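Local atomic coordinates of toxin-antitoxin system toxin HepN family (Shewanella oneidensis MR-1, PDB entry 6M6U), a protein that cleaves mRNA, probably as an endonuclease, as the growth-arresting toxin of a type VII toxin-antitoxin pair neutralised by the antitoxin MntA. Residues K8-I12 and A49-I53; L86-L90 and D122-F126; C15-I19 and N42-C46; S69-T74 and L90-G95; I19-Y23 and V116-L120. One frame throughout, in Å; residues are numbered along the deposited sequence.

How the contacts relate
The chain is all helical, and the five contacts tie its helices into one HEPN-type bundle. Contacts 1 and 3 both join helix 3-23 to helix 33-60. Their centres are about 10 Å apart, contact 3 nested inside the loop closed by contact 1. Contact 4 pairs helix 69-78 with helix 84-102. Contact 2 joins helix 84-102 to helix 120-131 and shares Leu90 with contact 4, their centres about 9 Å apart. Contact 5 shares Ile19 with contact 3 and ties helix 109-118 to helix 3-23. Phe123 of contact 2 packs against residues of contacts 1, 3 and 4. Contacts 1 and 3 also meet the second toxin subunit, so these two helices serve core and assembly.

Contact 1 of 5, residues K8-I12 and A49-I53; sequences KIATI and ACIDI
Lys8 reaches across to Asp52 and Ile53, and its side chain can be followed atom by atom. Lys8 CB lies 3.6 Å from Ile53 CG1. The two side chains run past each other in opposite senses. CG continues along Ile53 CG1 and comes near the carbonyl oxygen of Ala49. The chain bends at chi2 (-57°), which turns its outer half toward Asp52. CD and CE then pass Asp52 CB and OD2. At the tip, Lys8 NZ donates to Asp52 OD2 at 3.1 Å, a salt bridge. It uses the anti lone pair of OD2, the one away from the other carboxylate oxygen.

The rest is apolar. Ile12 packs CG1 on the methyl of Ala49, with Ile12 CG1 to Ala49 CB at 3.5 Å. Ile12 CD1 reaches further, 3.5 Å from Cys50 SG. The CD1 atoms of Ile9 and Ile53 meet at 3.9 Å, with the side chains nearly at right angles. Thr11 CG2 borders the Ala49 methyl at the side. The small Ala49 lets the backbones come close: Lys8 CA and Ala49 CA are 5.2 Å apart.

The two segments run antiparallel at 160°, their axes 9.3 Å apart. The contact is largely buried between helix 3-23 and helix 33-60. Helix 120-131 covers the apolar side, where Ile127 touches Ile9 and Ile12, while Phe123 and Phe126 touch Cys50. His102 of the second subunit packs on Lys8 and Asp52, beside the salt bridge.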
# COMPACT_ATOMS: atom_id res chain seq x y z
N LYS B 8 -15.05 13.38 -44.70
CA LYS B 8 -14.22 12.28 -45.18
C LYS B 8 -14.47 12.00 -46.66
O LYS B 8 -13.54 11.69 -47.41
CB LYS B 8 -14.46 11.02 -44.34
CG LYS B 8 -14.09 11.18 -42.87
CD LYS B 8 -12.63 11.59 -42.70
CE LYS B 8 -12.32 11.87 -41.24
NZ LYS B 8 -10.89 12.24 -41.01
N ILE B 9 -15.74 12.10 -47.10
CA ILE B 9 -16.04 12.02 -48.53
C ILE B 9 -15.25 13.07 -49.29
O ILE B 9 -14.56 12.76 -50.27
CB ILE B 9 -17.55 12.20 -48.77
CG1 ILE B 9 -18.35 11.02 -48.22
CG2 ILE B 9 -17.83 12.38 -50.26
CD1 ILE B 9 -17.85 9.67 -48.65
N ALA B 10 -15.32 14.32 -48.84
CA ALA B 10 -14.61 15.40 -49.51
C ALA B 10 -13.11 15.12 -49.59
O ALA B 10 -12.47 15.42 -50.60
CB ALA B 10 -14.86 16.73 -48.78
N THR B 11 -12.54 14.52 -48.53
CA THR B 11 -11.11 14.24 -48.53
C THR B 11 -10.75 13.16 -49.54
O THR B 11 -9.74 13.28 -50.25
CB THR B 11 -10.67 13.83 -47.12
OG1 THR B 11 -10.69 14.99 -46.28
CG2 THR B 11 -9.26 13.24 -47.13
N ILE B 12 -11.56 12.10 -49.63
CA ILE B 12 -11.32 11.06 -50.63
C ILE B 12 -11.32 11.66 -52.03
O ILE B 12 -10.44 11.36 -52.86
CB ILE B 12 -12.35 9.93 -50.50
CG1 ILE B 12 -12.19 9.21 -49.16
CG2 ILE B 12 -12.22 8.95 -51.66
CD1 ILE B 12 -13.35 8.32 -48.80
N ALA B 49 -9.30 7.98 -44.85
CA ALA B 49 -10.64 8.57 -44.89
C ALA B 49 -11.71 7.49 -45.00
O ALA B 49 -12.77 7.59 -44.38
CB ALA B 49 -10.74 9.56 -46.04
N CYS B 50 -11.44 6.43 -45.78
CA CYS B 50 -12.39 5.32 -45.86
C CYS B 50 -12.49 4.58 -44.54
O CYS B 50 -13.58 4.19 -44.12
CB CYS B 50 -11.98 4.36 -46.97
SG CYS B 50 -12.27 4.96 -48.65
N ILE B 51 -11.34 4.35 -43.89
CA ILE B 51 -11.34 3.64 -42.62
C ILE B 51 -12.06 4.45 -41.55
O ILE B 51 -12.80 3.89 -40.72
CB ILE B 51 -9.89 3.31 -42.22
CG1 ILE B 51 -9.31 2.27 -43.18
CG2 ILE B 51 -9.82 2.81 -40.77
CD1 ILE B 51 -7.81 2.14 -43.11
N ASP B 52 -11.88 5.77 -41.55
CA ASP B 52 -12.56 6.60 -40.56
C ASP B 52 -14.07 6.53 -40.73
O ASP B 52 -14.81 6.52 -39.74
CB ASP B 52 -12.08 8.05 -40.66
CG ASP B 52 -10.65 8.23 -40.18
OD1 ASP B 52 -10.08 7.28 -39.59
OD2 ASP B 52 -10.09 9.34 -40.38
N ILE B 53 -14.55 6.50 -41.98
CA ILE B 53 -15.97 6.31 -42.23
C ILE B 53 -16.43 4.97 -41.65
O ILE B 53 -17.46 4.89 -40.96
CB ILE B 53 -16.27 6.39 -43.74
CG1 ILE B 53 -16.11 7.83 -44.24
CG2 ILE B 53 -17.65 5.84 -44.05
CD1 ILE B 53 -15.90 7.91 -45.73

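Contact 2 of 5, residues L86-L90 and D122-F126; sequences LSDNL and DFEQF
Leu86 and Leu90 meet Asp122 and Phe126 where the segments of two helices cross at -132°. The axes of these short segments come within 10.3 Å. The nearest CA atoms, those of Leu86 and Asp122, are 6.8 Å apart, so side chains rather than backbones fill the gap.

Leu86 lays both methyls against one turn of the other helix. Leu86 CD1 lies 3.6 Å from Asp122 O. Leu86 CD2 lies 3.8 Å from Phe126 CA and also borders Gln125 CG. CG stands anti to the backbone N (chi1 178°), which carries both methyls forward to the partner helix. CD2 approaches the Phe126 ring at its edge.

Leu90 crosses Phe126 at about a right angle and puts CD1 3.5 Å from Phe126 CD1. Leu90 CD2 comes near the Phe123 ring only loosely, 4.4 Å from Phe123 CD1. The contact joins helix 84-102 to helix 120-131, within the helical bundle of the HepT-like RNase family. Helix 84-102 also carries Arg97, inferred by similarity to be an active-site residue.

The polar pair is Asn89, partly exposed, and the buried Asp122. Asn89 CB is 3.3 Å from Asp122 OD2. The amide and carboxylate planes are only 16° apart. Asn89 ND2 is 3.7 Å from both OD1 and OD2 of Asp122, a packing distance. Asp122 OD2 accepts a hydrogen bond from His119 ND1. Phe126 also lies against Ile53 and Ile82, and Phe123 against Ile12.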
# COMPACT_ATOMS: atom_id res chain seq x y z
N LEU B 86 -16.73 -5.28 -52.71
CA LEU B 86 -16.15 -3.98 -52.40
C LEU B 86 -15.39 -4.01 -51.09
O LEU B 86 -14.34 -3.37 -50.96
CB LEU B 86 -17.25 -2.91 -52.36
CG LEU B 86 -16.78 -1.49 -52.00
CD1 LEU B 86 -15.73 -1.00 -52.99
CD2 LEU B 86 -17.95 -0.53 -51.93
N SER B 87 -15.90 -4.76 -50.10
CA SER B 87 -15.17 -4.95 -48.85
C SER B 87 -13.78 -5.53 -49.11
O SER B 87 -12.79 -5.05 -48.55
CB SER B 87 -15.97 -5.86 -47.92
OG SER B 87 -15.17 -6.31 -46.84
N ASP B 88 -13.70 -6.55 -49.96
CA ASP B 88 -12.43 -7.22 -50.20
C ASP B 88 -11.45 -6.31 -50.95
O ASP B 88 -10.24 -6.35 -50.69
CB ASP B 88 -12.66 -8.52 -50.97
CG ASP B 88 -13.23 -9.61 -50.09
OD1 ASP B 88 -13.72 -9.30 -48.98
OD2 ASP B 88 -13.19 -10.79 -50.51
N ASN B 89 -11.95 -5.49 -51.87
CA ASN B 89 -11.08 -4.59 -52.61
C ASN B 89 -10.51 -3.51 -51.70
O ASN B 89 -9.31 -3.21 -51.75
CB ASN B 89 -11.83 -3.97 -53.79
CG ASN B 89 -11.93 -4.90 -54.98
OD1 ASN B 89 -11.16 -5.87 -55.09
ND2 ASN B 89 -12.86 -4.62 -55.88
N LEU B 90 -11.36 -2.90 -50.87
CA LEU B 90 -10.89 -1.90 -49.92
C LEU B 90 -9.85 -2.50 -48.98
O LEU B 90 -8.86 -1.83 -48.63
CB LEU B 90 -12.06 -1.33 -49.12
CG LEU B 90 -13.13 -0.58 -49.90
CD1 LEU B 90 -14.21 -0.11 -48.95
CD2 LEU B 90 -12.54 0.60 -50.66
N ASP B 122 -13.01 2.06 -56.66
CA ASP B 122 -13.45 1.45 -55.40
C ASP B 122 -13.72 2.51 -54.35
O ASP B 122 -14.73 2.44 -53.63
CB ASP B 122 -12.40 0.45 -54.91
CG ASP B 122 -12.20 -0.71 -55.86
OD1 ASP B 122 -13.11 -0.98 -56.68
OD2 ASP B 122 -11.14 -1.37 -55.78
N PHE B 123 -12.84 3.50 -54.23
CA PHE B 123 -13.08 4.63 -53.34
C PHE B 123 -14.38 5.35 -53.70
O PHE B 123 -15.17 5.70 -52.82
CB PHE B 123 -11.91 5.60 -53.38
CG PHE B 123 -10.63 5.05 -52.83
CD1 PHE B 123 -10.61 4.38 -51.62
CD2 PHE B 123 -9.43 5.20 -53.52
CE1 PHE B 123 -9.43 3.87 -51.10
CE2 PHE B 123 -8.25 4.70 -53.02
CZ PHE B 123 -8.25 4.03 -51.80
N GLU B 124 -14.60 5.58 -54.99
CA GLU B 124 -15.80 6.30 -55.42
C GLU B 124 -17.05 5.44 -55.25
O GLU B 124 -18.11 5.95 -54.89
CB GLU B 124 -15.64 6.75 -56.87
CG GLU B 124 -14.29 7.37 -57.16
CD GLU B 124 -14.37 8.58 -58.07
OE1 GLU B 124 -14.29 8.40 -59.30
OE2 GLU B 124 -14.52 9.70 -57.54
N GLN B 125 -16.93 4.13 -55.50
CA GLN B 125 -18.03 3.22 -55.24
C GLN B 125 -18.37 3.18 -53.75
O GLN B 125 -19.55 3.14 -53.37
CB GLN B 125 -17.67 1.82 -55.75
CG GLN B 125 -18.80 0.80 -55.72
CD GLN B 125 -18.36 -0.55 -56.24
OE1 GLN B 125 -17.38 -0.66 -56.98
NE2 GLN B 125 -19.08 -1.60 -55.84
N PHE B 126 -17.35 3.19 -52.89
CA PHE B 126 -17.58 3.24 -51.45
C PHE B 126 -18.26 4.54 -51.04
O PHE B 126 -19.14 4.55 -50.17
CB PHE B 126 -16.25 3.06 -50.72
CG PHE B 126 -16.34 3.17 -49.23
CD1 PHE B 126 -16.90 2.15 -48.48
CD2 PHE B 126 -15.84 4.28 -48.57
CE1 PHE B 126 -16.98 2.25 -47.10
CE2 PHE B 126 -15.92 4.38 -47.19
CZ PHE B 126 -16.48 3.36 -46.46

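Contact 3 of 5, residues C15-I19 and N42-C46; sequences CIKRI and NLQRC
Ile19 and Cys46 lead the apolar packing. Ile19 runs past Asn42 in the opposite sense, its CG1 3.5 Å from Asn42 CB. Ile19 CD1 lies over the Asn42-Leu43 peptide link and is 4.1 Å from Leu43 CD2. The Cys46 sulfur faces three residues of helix 3-23. Cys46 SG is 3.5 Å from Cys15 CB and 3.8 Å from Ile16 CG1, with Ile19 CD1 a little further off. With its SG beside the backbone N (chi1 -63°), Cys15 reaches the CB of Arg45, 3.8 Å from Cys15 SG.

The polar side chains touch by packing. Asn42 lays its amide beside Arg18, with OD1 3.7 Å from Arg18 CB. The amide and guanidinium planes stand 76° apart, so the groups are not stacked. Asn42 ND2 bonds to the backbone oxygen of Ser38, one turn back, and makes a weak hydrogen bond to Asp37 of the second subunit. Arg18 is bent at chi2 and chi3, and its NH2 makes a salt bridge with that same Asp37 of the second subunit.

The two segments are antiparallel at 159°, with axes 9.0 Å apart. Here helix 3-23 and helix 33-60 form a tight helical pair. Helix 120-131 lies over the apolar side through Phe123, which touches Ile16, Leu43 and Cys46. On the polar side, Tyr104 of the second subunit packs on Cys15 and Arg45.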
# COMPACT_ATOMS: atom_id res chain seq x y z
N CYS B 15 -8.25 13.81 -52.68
CA CYS B 15 -7.02 13.03 -52.79
C CYS B 15 -6.97 12.17 -54.05
O CYS B 15 -5.88 11.90 -54.56
CB CYS B 15 -6.83 12.17 -51.54
SG CYS B 15 -6.63 13.16 -50.06
N ILE B 16 -8.12 11.72 -54.56
CA ILE B 16 -8.13 10.99 -55.83
C ILE B 16 -7.74 11.92 -56.97
O ILE B 16 -6.96 11.54 -57.86
CB ILE B 16 -9.51 10.35 -56.09
CG1 ILE B 16 -9.76 9.20 -55.12
CG2 ILE B 16 -9.59 9.83 -57.52
CD1 ILE B 16 -11.06 8.47 -55.39
N LYS B 17 -8.26 13.15 -56.96
CA LYS B 17 -7.84 14.13 -57.95
C LYS B 17 -6.35 14.44 -57.81
O LYS B 17 -5.65 14.59 -58.82
CB LYS B 17 -8.66 15.41 -57.84
CG LYS B 17 -10.14 15.23 -58.14
CD LYS B 17 -10.74 16.47 -58.80
CE LYS B 17 -10.84 17.64 -57.83
NZ LYS B 17 -11.84 17.40 -56.75
N ARG B 18 -5.85 14.54 -56.57
CA ARG B 18 -4.42 14.71 -56.37
C ARG B 18 -3.63 13.56 -56.98
O ARG B 18 -2.53 13.77 -57.50
CB ARG B 18 -4.11 14.84 -54.88
CG ARG B 18 -4.38 16.22 -54.30
CD ARG B 18 -3.46 17.25 -54.92
NE ARG B 18 -2.05 16.96 -54.65
CZ ARG B 18 -1.04 17.32 -55.44
NH1 ARG B 18 -1.28 17.98 -56.56
NH2 ARG B 18 0.20 17.01 -55.11
N ILE B 19 -4.17 12.34 -56.94
CA ILE B 19 -3.48 11.19 -57.53
C ILE B 19 -3.54 11.25 -59.05
O ILE B 19 -2.53 11.05 -59.73
CB ILE B 19 -4.06 9.87 -56.99
CG1 ILE B 19 -3.69 9.67 -55.52
CG2 ILE B 19 -3.59 8.69 -57.84
CD1 ILE B 19 -4.75 8.97 -54.70
N ASN B 42 -1.26 10.16 -51.03
CA ASN B 42 -2.67 10.42 -51.25
C ASN B 42 -3.49 9.13 -51.30
O ASN B 42 -4.69 9.16 -51.00
CB ASN B 42 -2.86 11.25 -52.52
CG ASN B 42 -2.55 12.72 -52.30
OD1 ASN B 42 -3.28 13.43 -51.60
ND2 ASN B 42 -1.46 13.19 -52.90
N LEU B 43 -2.88 8.00 -51.66
CA LEU B 43 -3.56 6.72 -51.47
C LEU B 43 -3.79 6.45 -49.99
O LEU B 43 -4.89 6.05 -49.58
CB LEU B 43 -2.75 5.59 -52.10
CG LEU B 43 -3.01 5.33 -53.58
CD1 LEU B 43 -2.08 4.25 -54.12
CD2 LEU B 43 -4.47 4.96 -53.81
N GLN B 44 -2.76 6.67 -49.17
CA GLN B 44 -2.90 6.50 -47.73
C GLN B 44 -4.01 7.37 -47.17
O GLN B 44 -4.85 6.90 -46.38
CB GLN B 44 -1.57 6.81 -47.04
CG GLN B 44 -1.66 6.90 -45.53
CD GLN B 44 -0.31 7.10 -44.89
OE1 GLN B 44 0.42 6.15 -44.65
NE2 GLN B 44 0.03 8.36 -44.62
N ARG B 45 -4.04 8.64 -47.56
CA ARG B 45 -5.08 9.55 -47.09
C ARG B 45 -6.46 9.08 -47.53
O ARG B 45 -7.43 9.16 -46.75
CB ARG B 45 -4.80 10.97 -47.60
CG ARG B 45 -3.56 11.59 -46.98
CD ARG B 45 -3.15 12.86 -47.68
NE ARG B 45 -2.18 13.61 -46.87
CZ ARG B 45 -1.48 14.67 -47.28
NH1 ARG B 45 -1.63 15.12 -48.51
NH2 ARG B 45 -0.65 15.27 -46.43
N CYS B 46 -6.58 8.58 -48.76
CA CYS B 46 -7.83 7.97 -49.20
C CYS B 46 -8.21 6.78 -48.32
O CYS B 46 -9.37 6.64 -47.92
CB CYS B 46 -7.73 7.52 -50.66
SG CYS B 46 -7.82 8.85 -51.87

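Contact 4 of 5, residues S69-T74 and L90-G95; sequences SRDSFT and LKKMVG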
# COMPACT_ATOMS: atom_id res chain seq x y z
N SER B 69 -8.18 -2.17 -39.01
CA SER B 69 -8.76 -1.33 -40.05
C SER B 69 -9.52 -2.17 -41.08
O SER B 69 -10.61 -1.79 -41.51
CB SER B 69 -7.67 -0.50 -40.71
OG SER B 69 -6.52 -1.28 -41.00
N ARG B 70 -8.97 -3.33 -41.46
CA ARG B 70 -9.65 -4.20 -42.41
C ARG B 70 -10.89 -4.82 -41.80
O ARG B 70 -11.94 -4.91 -42.45
CB ARG B 70 -8.72 -5.30 -42.89
CG ARG B 70 -7.61 -4.84 -43.81
CD ARG B 70 -6.30 -5.36 -43.28
NE ARG B 70 -5.31 -5.53 -44.34
CZ ARG B 70 -4.03 -5.76 -44.12
NH1 ARG B 70 -3.58 -5.85 -42.87
NH2 ARG B 70 -3.19 -5.91 -45.13
N ASP B 71 -10.79 -5.29 -40.55
CA ASP B 71 -11.94 -5.83 -39.85
C ASP B 71 -13.09 -4.82 -39.78
O ASP B 71 -14.25 -5.22 -39.64
CB ASP B 71 -11.55 -6.26 -38.44
CG ASP B 71 -12.62 -7.08 -37.75
OD1 ASP B 71 -12.89 -6.83 -36.55
OD2 ASP B 71 -13.21 -7.97 -38.40
N SER B 72 -12.78 -3.53 -39.89
CA SER B 72 -13.84 -2.52 -39.91
C SER B 72 -14.63 -2.58 -41.21
O SER B 72 -15.84 -2.37 -41.21
CB SER B 72 -13.24 -1.13 -39.71
OG SER B 72 -14.26 -0.19 -39.43
N PHE B 73 -13.95 -2.85 -42.33
CA PHE B 73 -14.67 -3.10 -43.58
C PHE B 73 -15.41 -4.43 -43.52
O PHE B 73 -16.54 -4.54 -44.01
CB PHE B 73 -13.72 -3.08 -44.77
CG PHE B 73 -13.10 -1.74 -45.04
CD1 PHE B 73 -13.90 -0.64 -45.28
CD2 PHE B 73 -11.73 -1.59 -45.05
CE1 PHE B 73 -13.34 0.60 -45.52
CE2 PHE B 73 -11.16 -0.36 -45.30
CZ PHE B 73 -11.97 0.74 -45.54
N THR B 74 -14.79 -5.45 -42.92
CA THR B 74 -15.44 -6.75 -42.78
C THR B 74 -16.77 -6.62 -42.05
O THR B 74 -17.77 -7.20 -42.47
CB THR B 74 -14.52 -7.73 -42.06
OG1 THR B 74 -13.34 -7.95 -42.85
CG2 THR B 74 -15.22 -9.05 -41.83
N LEU B 90 -11.36 -2.90 -50.87
CA LEU B 90 -10.89 -1.90 -49.92
C LEU B 90 -9.85 -2.50 -48.98
O LEU B 90 -8.86 -1.83 -48.63
CB LEU B 90 -12.06 -1.33 -49.12
CG LEU B 90 -13.13 -0.58 -49.90
CD1 LEU B 90 -14.21 -0.11 -48.95
CD2 LEU B 90 -12.54 0.60 -50.66
N LYS B 91 -10.04 -3.75 -48.57
CA LYS B 91 -9.09 -4.37 -47.65
C LYS B 91 -7.73 -4.61 -48.31
O LYS B 91 -6.70 -4.48 -47.64
CB LYS B 91 -9.67 -5.68 -47.10
CG LYS B 91 -10.79 -5.45 -46.08
CD LYS B 91 -11.61 -6.71 -45.84
CE LYS B 91 -10.77 -7.84 -45.28
NZ LYS B 91 -11.57 -9.07 -45.00
N LYS B 92 -7.70 -4.94 -49.61
CA LYS B 92 -6.40 -5.10 -50.26
C LYS B 92 -5.79 -3.75 -50.65
O LYS B 92 -4.56 -3.65 -50.80
CB LYS B 92 -6.50 -6.04 -51.48
CG LYS B 92 -7.68 -5.83 -52.42
CD LYS B 92 -7.82 -7.03 -53.36
CE LYS B 92 -6.48 -7.50 -53.90
NZ LYS B 92 -5.98 -6.62 -54.99
N MET B 93 -6.62 -2.71 -50.79
CA MET B 93 -6.08 -1.35 -50.84
C MET B 93 -5.25 -1.04 -49.60
O MET B 93 -4.12 -0.56 -49.70
CB MET B 93 -7.22 -0.35 -50.97
CG MET B 93 -7.86 -0.29 -52.33
SD MET B 93 -6.94 0.83 -53.40
CE MET B 93 -8.28 1.48 -54.40
N VAL B 94 -5.82 -1.29 -48.41
CA VAL B 94 -5.09 -1.08 -47.16
C VAL B 94 -3.79 -1.85 -47.16
O VAL B 94 -2.73 -1.33 -46.78
CB VAL B 94 -5.98 -1.46 -45.96
CG1 VAL B 94 -5.22 -1.25 -44.66
CG2 VAL B 94 -7.27 -0.67 -45.97
N GLY B 95 -3.83 -3.12 -47.60
CA GLY B 95 -2.62 -3.91 -47.65
C GLY B 95 -1.57 -3.31 -48.57
O GLY B 95 -0.38 -3.33 -48.26
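The Phe73 ring has Leu90 over one face, with Leu90 CB 4.0 Å from the ring centroid and 6° off its normal, a CH-pi contact. Leu90 CD1 also comes to 3.6 Å from Phe73 CE1. Val94 CG2 meets the ring at its edge. The other flat group is the Arg70 guanidinium. The carbonyl oxygen of Lys91 lies near its plane at the edge, 3.7 Å from Arg70 NE. Arg70 NH2 is 3.3 Å from Gly95 CA, where the absence of a side chain leaves room for it.

Lys91 lies on the same helix as Leu90. Lys91 CG is 3.8 Å from Arg70 CB and runs past Phe73. A bend at chi3 (61°) turns the end toward Thr74, and Lys91 NZ donates to Thr74 OG1 at 3.0 Å. That hydroxyl in turn donates a weak hydrogen bond to Arg70 O.

The two segments are almost antiparallel, at 173°. Ile51 of helix 33-60 packs on Ser69 and Phe73. The chemistry is thus divided: an aromatic-aliphatic inner side joins the helices, while two cationic chains lie along the outer side through their aliphatic parts, with one lysine ammonium held by a neutral hydroxyl.

Contact 5 of 5, residues I19-Y23 and V116-L120; sequences IQQVY and VQHHL
Tyr23 lays its ring over Val116. The methyl Val116 CG1 sits 3.9 Å from the centroid of the Tyr23 ring and 19° off the normal, a CH-pi contact over one face. It is displaced toward the rim, on the side nearest the backbone: Val116 CG1 is 3.7 Å from both CG and CD2 of Tyr23. The ring gets there because CG of Tyr23 stands anti to the backbone N (chi1 175°), sending it out from the last turn of the helix toward the other segment. At its far end, Tyr23 OH is 4.1 Å from Gln117 NE2, a loose approach.

The second methyl of Val116 turns to Ile19. Val116 CG2 and Ile19 CG2 meet at 4.1 Å. This is the branch of Ile19 that does not serve the pairing with Asn42, so one residue joins two different helices. Both segments belong to the HepT-like fold. Segment 19-23 ends helix 3-23, and segment 116-120 spans the break between helix 109-118 and helix 120-131. His119 leaves helical geometry at that break.

Leu120, just beyond the break, points back at the first helix. Leu120 CD1 is 4.1 Å from both Ile19 CG2 and Gln20 CG. Gln20 and Leu120 run in opposite senses, and the glutamine is extended and solvent-exposed. Val39 of helix 33-60 packs on both Ile19 and Val116, and Phe29 meets the Tyr23 ring with planes about 60° apart.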
# COMPACT_ATOMS: atom_id res chain seq x y z
N ILE B 19 -4.17 12.34 -56.94
CA ILE B 19 -3.48 11.19 -57.53
C ILE B 19 -3.54 11.25 -59.05
O ILE B 19 -2.53 11.05 -59.73
CB ILE B 19 -4.06 9.87 -56.99
CG1 ILE B 19 -3.69 9.67 -55.52
CG2 ILE B 19 -3.59 8.69 -57.84
CD1 ILE B 19 -4.75 8.97 -54.70
N GLN B 20 -4.73 11.52 -59.60
CA GLN B 20 -4.86 11.62 -61.05
C GLN B 20 -4.02 12.76 -61.61
O GLN B 20 -3.40 12.62 -62.67
CB GLN B 20 -6.33 11.79 -61.43
CG GLN B 20 -7.16 10.53 -61.22
CD GLN B 20 -8.65 10.80 -61.12
OE1 GLN B 20 -9.07 11.95 -60.97
NE2 GLN B 20 -9.44 9.74 -61.21
N GLN B 21 -3.98 13.89 -60.90
CA GLN B 21 -3.22 15.04 -61.39
C GLN B 21 -1.72 14.80 -61.32
O GLN B 21 -0.99 15.15 -62.25
CB GLN B 21 -3.61 16.28 -60.58
CG GLN B 21 -2.79 17.52 -60.88
CD GLN B 21 -3.47 18.78 -60.39
OE1 GLN B 21 -2.81 19.75 -60.00
NE2 GLN B 21 -4.80 18.77 -60.41
N VAL B 22 -1.24 14.19 -60.24
CA VAL B 22 0.20 13.98 -60.07
C VAL B 22 0.69 12.85 -60.96
O VAL B 22 1.81 12.90 -61.49
CB VAL B 22 0.52 13.73 -58.59
CG1 VAL B 22 1.95 13.21 -58.42
CG2 VAL B 22 0.34 15.01 -57.79
N TYR B 23 -0.13 11.81 -61.15
CA TYR B 23 0.28 10.69 -61.99
C TYR B 23 0.20 11.03 -63.48
O TYR B 23 0.94 10.45 -64.28
CB TYR B 23 -0.57 9.45 -61.67
CG TYR B 23 -0.31 8.25 -62.55
CD1 TYR B 23 0.70 7.35 -62.26
CD2 TYR B 23 -1.09 8.03 -63.69
CE1 TYR B 23 0.93 6.25 -63.07
CE2 TYR B 23 -0.86 6.94 -64.50
CZ TYR B 23 0.15 6.05 -64.19
OH TYR B 23 0.37 4.97 -65.01
N VAL B 116 -3.92 2.82 -59.68
CA VAL B 116 -4.18 4.18 -60.16
C VAL B 116 -5.06 4.17 -61.40
O VAL B 116 -5.92 5.05 -61.57
CB VAL B 116 -2.85 4.91 -60.42
CG1 VAL B 116 -3.08 6.24 -61.13
CG2 VAL B 116 -2.10 5.13 -59.12
N GLN B 117 -4.89 3.17 -62.27
CA GLN B 117 -5.65 3.11 -63.51
C GLN B 117 -7.03 2.48 -63.35
O GLN B 117 -7.97 2.91 -64.02
CB GLN B 117 -4.87 2.32 -64.56
CG GLN B 117 -3.53 2.93 -64.95
CD GLN B 117 -2.79 2.09 -65.98
OE1 GLN B 117 -2.55 0.89 -65.77
NE2 GLN B 117 -2.41 2.71 -67.09
N HIS B 118 -7.18 1.49 -62.47
CA HIS B 118 -8.37 0.65 -62.48
C HIS B 118 -9.10 0.52 -61.15
O HIS B 118 -10.21 -0.02 -61.14
CB HIS B 118 -8.02 -0.76 -62.98
CG HIS B 118 -7.51 -0.79 -64.38
ND1 HIS B 118 -6.34 -1.43 -64.74
CD2 HIS B 118 -8.02 -0.27 -65.53
CE1 HIS B 118 -6.15 -1.29 -66.04
NE2 HIS B 118 -7.15 -0.59 -66.54
N HIS B 119 -8.53 0.97 -60.03
CA HIS B 119 -9.14 0.71 -58.74
C HIS B 119 -9.47 1.95 -57.93
O HIS B 119 -10.05 1.83 -56.85
CB HIS B 119 -8.24 -0.22 -57.92
CG HIS B 119 -8.25 -1.64 -58.40
ND1 HIS B 119 -8.84 -2.66 -57.70
CD2 HIS B 119 -7.76 -2.19 -59.54
CE1 HIS B 119 -8.71 -3.79 -58.38
NE2 HIS B 119 -8.05 -3.53 -59.50
N LEU B 120 -9.16 3.15 -58.43
CA LEU B 120 -9.65 4.36 -57.77
C LEU B 120 -11.17 4.40 -57.74
O LEU B 120 -11.74 5.12 -56.92
CB LEU B 120 -9.10 5.60 -58.47
CG LEU B 120 -7.58 5.77 -58.39
CD1 LEU B 120 -7.13 7.10 -59.00
CD2 LEU B 120 -7.11 5.65 -56.94